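PDB 5X2H: CRISPR-associated endonuclease Cas9, which uses a guide RNA to recognise invading DNA and cleaves its two strands with separate RuvC-like and HNH nuclease domains in bacterial adaptive immunity. Local coordinates for residues S25-V35 with L556-Y567. Sequence-based numbering, arbitrary orientation.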
loop_
_atom_site.group_PDB
_atom_site.type_symbol
_atom_site.label_atom_id
_atom_site.label_comp_id
_atom_site.label_asym_id
_atom_site.label_seq_id
_atom_site.Cartn_x
_atom_site.Cartn_y
_atom_site.Cartn_z
ATOM N N SER A 25 10.802 0.029 35.775
ATOM C CA SER A 25 11.710 0.119 36.907
ATOM C C SER A 25 11.273 1.244 37.835
ATOM O O SER A 25 10.629 2.208 37.412
ATOM C CB SER A 25 13.154 0.356 36.447
ATOM O OG SER A 25 14.039 0.369 37.553
ATOM N N GLU A 26 11.628 1.105 39.110
ATOM C CA GLU A 26 11.345 2.122 40.115
ATOM C C GLU A 26 12.317 1.929 41.266
ATOM O O GLU A 26 12.473 0.807 41.758
ATOM C CB GLU A 26 9.897 2.033 40.612
ATOM C CG GLU A 26 9.566 3.032 41.712
ATOM C CD GLU A 26 8.127 2.940 42.181
ATOM O OE1 GLU A 26 7.555 1.831 42.153
ATOM O OE2 GLU A 26 7.567 3.983 42.575
ATOM N N ASN A 27 12.964 3.017 41.689
ATOM C CA ASN A 27 13.983 2.968 42.739
ATOM C C ASN A 27 15.096 1.987 42.376
ATOM O O ASN A 27 15.585 1.234 43.220
ATOM C CB ASN A 27 13.367 2.614 44.095
ATOM C CG ASN A 27 12.516 3.732 44.658
ATOM O OD1 ASN A 27 12.993 4.851 44.852
ATOM N ND2 ASN A 27 11.247 3.440 44.918
ATOM N N ASP A 28 15.482 1.989 41.099
ATOM C CA ASP A 28 16.496 1.092 40.548
ATOM C C ASP A 28 16.094 -0.378 40.662
ATOM O O ASP A 28 16.946 -1.266 40.563
ATOM C CB ASP A 28 17.860 1.324 41.211
ATOM C CG ASP A 28 19.004 1.314 40.216
ATOM O OD1 ASP A 28 18.739 1.216 38.999
ATOM O OD2 ASP A 28 20.172 1.408 40.652
ATOM N N GLU A 29 14.806 -0.653 40.859
ATOM C CA GLU A 29 14.297 -2.005 41.059
ATOM C C GLU A 29 13.386 -2.386 39.902
ATOM O O GLU A 29 12.419 -1.674 39.608
ATOM C CB GLU A 29 13.531 -2.116 42.379
ATOM C CG GLU A 29 14.149 -3.058 43.390
ATOM C CD GLU A 29 13.175 -4.122 43.852
ATOM O OE1 GLU A 29 13.288 -5.276 43.387
ATOM O OE2 GLU A 29 12.288 -3.800 44.671
ATOM N N LEU A 30 13.685 -3.513 39.260
ATOM C CA LEU A 30 12.851 -3.998 38.170
ATOM C C LEU A 30 11.540 -4.548 38.721
ATOM O O LEU A 30 11.539 -5.431 39.582
ATOM C CB LEU A 30 13.590 -5.072 37.374
ATOM C CG LEU A 30 12.897 -5.537 36.093
ATOM C CD1 LEU A 30 12.640 -4.356 35.168
ATOM C CD2 LEU A 30 13.726 -6.602 35.392
ATOM N N LYS A 31 10.423 -4.024 38.221
ATOM C CA LYS A 31 9.100 -4.341 38.746
ATOM C C LYS A 31 8.265 -5.215 37.824
ATOM O O LYS A 31 7.520 -6.070 38.307
ATOM C CB LYS A 31 8.329 -3.047 39.039
ATOM C CG LYS A 31 9.089 -2.051 39.903
ATOM C CD LYS A 31 9.058 -2.433 41.376
ATOM C CE LYS A 31 7.686 -2.177 41.985
ATOM N NZ LYS A 31 7.700 -2.318 43.469
ATOM N N ASP A 32 8.362 -5.029 36.508
ATOM C CA ASP A 32 7.508 -5.758 35.582
ATOM C C ASP A 32 8.217 -5.904 34.243
ATOM O O ASP A 32 9.065 -5.086 33.879
ATOM C CB ASP A 32 6.158 -5.051 35.406
ATOM C CG ASP A 32 5.048 -6.001 35.006
ATOM O OD1 ASP A 32 5.351 -7.164 34.668
ATOM O OD2 ASP A 32 3.870 -5.585 35.037
ATOM N N CYS A 33 7.854 -6.957 33.511
ATOM C CA CYS A 33 8.461 -7.270 32.225
ATOM C C CYS A 33 7.410 -7.868 31.301
ATOM O O CYS A 33 6.395 -8.406 31.751
ATOM C CB CYS A 33 9.632 -8.248 32.378
ATOM S SG CYS A 33 11.254 -7.481 32.453
ATOM N N GLY A 34 7.663 -7.779 30.000
ATOM C CA GLY A 34 6.742 -8.350 29.035
ATOM C C GLY A 34 7.223 -8.147 27.615
ATOM O O GLY A 34 8.096 -7.317 27.338
ATOM N N VAL A 35 6.635 -8.935 26.715
ATOM C CA VAL A 35 6.884 -8.841 25.281
ATOM C C VAL A 35 5.544 -8.907 24.563
ATOM O O VAL A 35 4.724 -9.786 24.849
ATOM C CB VAL A 35 7.813 -9.960 24.767
ATOM C CG1 VAL A 35 8.182 -9.707 23.313
ATOM C CG2 VAL A 35 9.060 -10.074 25.621
ATOM N N LEU A 556 11.614 -14.056 24.335
ATOM C CA LEU A 556 11.903 -13.380 25.593
ATOM C C LEU A 556 13.056 -12.388 25.486
ATOM O O LEU A 556 13.173 -11.507 26.345
ATOM C CB LEU A 556 12.207 -14.408 26.685
ATOM C CG LEU A 556 11.063 -15.350 27.066
ATOM C CD1 LEU A 556 11.532 -16.378 28.085
ATOM C CD2 LEU A 556 9.875 -14.565 27.602
ATOM N N HIS A 557 13.901 -12.495 24.457
ATOM C CA HIS A 557 15.062 -11.616 24.375
ATOM C C HIS A 557 14.689 -10.173 24.065
ATOM O O HIS A 557 15.527 -9.284 24.250
ATOM C CB HIS A 557 16.053 -12.129 23.328
ATOM C CG HIS A 557 15.723 -11.723 21.924
ATOM N ND1 HIS A 557 14.826 -12.415 21.140
ATOM C CD2 HIS A 557 16.179 -10.701 21.163
ATOM C CE1 HIS A 557 14.739 -11.833 19.957
ATOM N NE2 HIS A 557 15.550 -10.791 19.945
ATOM N N HIS A 558 13.467 -9.913 23.598
ATOM C CA HIS A 558 13.039 -8.530 23.422
ATOM C C HIS A 558 12.844 -7.836 24.763
ATOM O O HIS A 558 12.960 -6.609 24.849
ATOM C CB HIS A 558 11.750 -8.471 22.605
ATOM C CG HIS A 558 11.870 -9.073 21.241
ATOM N ND1 HIS A 558 12.789 -8.634 20.312
ATOM C CD2 HIS A 558 11.183 -10.077 20.646
ATOM C CE1 HIS A 558 12.665 -9.345 19.205
ATOM N NE2 HIS A 558 11.698 -10.227 19.382
ATOM N N ALA A 559 12.554 -8.601 25.817
ATOM C CA ALA A 559 12.372 -8.009 27.137
ATOM C C ALA A 559 13.705 -7.727 27.814
ATOM O O ALA A 559 13.855 -6.696 28.479
ATOM C CB ALA A 559 11.516 -8.920 28.012
ATOM N N ILE A 560 14.682 -8.627 27.665
ATOM C CA ILE A 560 15.994 -8.373 28.253
ATOM C C ILE A 560 16.636 -7.154 27.605
ATOM O O ILE A 560 17.412 -6.435 28.248
ATOM C CB ILE A 560 16.900 -9.619 28.149
ATOM C CG1 ILE A 560 17.371 -9.850 26.712
ATOM C CG2 ILE A 560 16.177 -10.853 28.669
ATOM C CD1 ILE A 560 18.252 -11.074 26.545
ATOM N N ASP A 561 16.313 -6.887 26.336
ATOM C CA ASP A 561 16.770 -5.652 25.711
ATOM C C ASP A 561 16.110 -4.440 26.356
ATOM O O ASP A 561 16.776 -3.435 26.621
ATOM C CB ASP A 561 16.492 -5.682 24.208
ATOM C CG ASP A 561 17.237 -6.799 23.500
ATOM O OD1 ASP A 561 18.256 -7.275 24.043
ATOM O OD2 ASP A 561 16.803 -7.201 22.400
ATOM N N ALA A 562 14.804 -4.523 26.629
ATOM C CA ALA A 562 14.116 -3.425 27.300
ATOM C C ALA A 562 14.653 -3.222 28.711
ATOM O O ALA A 562 14.728 -2.087 29.197
ATOM C CB ALA A 562 12.611 -3.686 27.328
ATOM N N VAL A 563 15.028 -4.311 29.386
ATOM C CA VAL A 563 15.697 -4.178 30.677
ATOM C C VAL A 563 17.021 -3.445 30.512
ATOM O O VAL A 563 17.423 -2.664 31.383
ATOM C CB VAL A 563 15.883 -5.565 31.326
ATOM C CG1 VAL A 563 16.684 -5.455 32.613
ATOM C CG2 VAL A 563 14.533 -6.204 31.600
ATOM N N ILE A 564 17.708 -3.664 29.389
ATOM C CA ILE A 564 18.944 -2.938 29.121
ATOM C C ILE A 564 18.651 -1.470 28.840
ATOM O O ILE A 564 19.380 -0.582 29.299
ATOM C CB ILE A 564 19.712 -3.598 27.960
ATOM C CG1 ILE A 564 20.278 -4.951 28.393
ATOM C CG2 ILE A 564 20.830 -2.689 27.463
ATOM C CD1 ILE A 564 21.077 -5.649 27.314
ATOM N N ILE A 565 17.580 -1.188 28.091
ATOM C CA ILE A 565 17.248 0.197 27.757
ATOM C C ILE A 565 16.979 1.002 29.022
ATOM O O ILE A 565 17.314 2.190 29.104
ATOM C CB ILE A 565 16.046 0.256 26.793
ATOM C CG1 ILE A 565 16.253 -0.659 25.587
ATOM C CG2 ILE A 565 15.817 1.677 26.309
ATOM C CD1 ILE A 565 17.552 -0.437 24.872
ATOM N N ALA A 566 16.375 0.368 30.030
ATOM C CA ALA A 566 16.060 1.065 31.271
ATOM C C ALA A 566 17.301 1.361 32.103
ATOM O O ALA A 566 17.273 2.285 32.923
ATOM C CB ALA A 566 15.065 0.247 32.095
ATOM N N TYR A 567 18.379 0.609 31.914
ATOM C CA TYR A 567 19.596 0.806 32.693
ATOM C C TYR A 567 20.779 1.154 31.795
ATOM O O TYR A 567 21.300 2.269 31.842
ATOM C CB TYR A 567 19.910 -0.445 33.516
ATOM C CG TYR A 567 18.860 -0.776 34.555
ATOM C CD1 TYR A 567 18.129 0.229 35.178
ATOM C CD2 TYR A 567 18.598 -2.093 34.912
ATOM C CE1 TYR A 567 17.169 -0.070 36.127
ATOM C CE2 TYR A 567 17.639 -2.400 35.860
ATOM C CZ TYR A 567 16.928 -1.386 36.464
ATOM O OH TYR A 567 15.973 -1.688 37.408
#
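Val35 and Ala559 meet where the two backbones come nearest, their CA atoms 5.9 Å apart, and they illustrate how a helix seats on a sheet: here a small helix residue lets a branched strand residue come close. The Ala559 methyl CB touches Val35 CG2 at 3.6 Å. The valine straddles His558 and Ala559. With CG1 anti to its backbone N (chi1 -173°), Val35 CG1 lies 3.8 Å from His558 CB and near the plane of the imidazole at its edge, while CG2 turns to Ala559. One helical turn on, Val563 meets the strand chiefly through CG2; Cys33 SG packs against this methyl at 3.6 Å, and Leu30 CD2 comes to it at 3.9 Å, the leucine and valine side chains crossing at about a right angle. Val617 and Ile621 of helix 615-622 add to this apolar layer.

The helix and strand run obliquely antiparallel (135° between their directions), and near the hairpin turn the backbones lie farther apart and packing gives way to polar contact. Here the exposed Tyr567 reaches across to the hairpin with its ring, and its OH shares a 2.8 Å hydrogen bond with OG of the buried Ser25, which lies near the ring plane at the edge. Asp28, in the type I' turn 26-29, brings OD1 obliquely to within 3.5 Å of Tyr567 CE1, its carboxylate almost perpendicular to the ring.

His558, placed beside Asp14, is a predicted magnesium ligand, so the tight end of the contact adjoins the probable metal site. An edge strand of a five-stranded mixed sheet, ordered 3-2-1-4-5 and packed against a helix bearing a predicted metal ligand, is characteristic of the RNase H fold of RuvC-like nuclease domains.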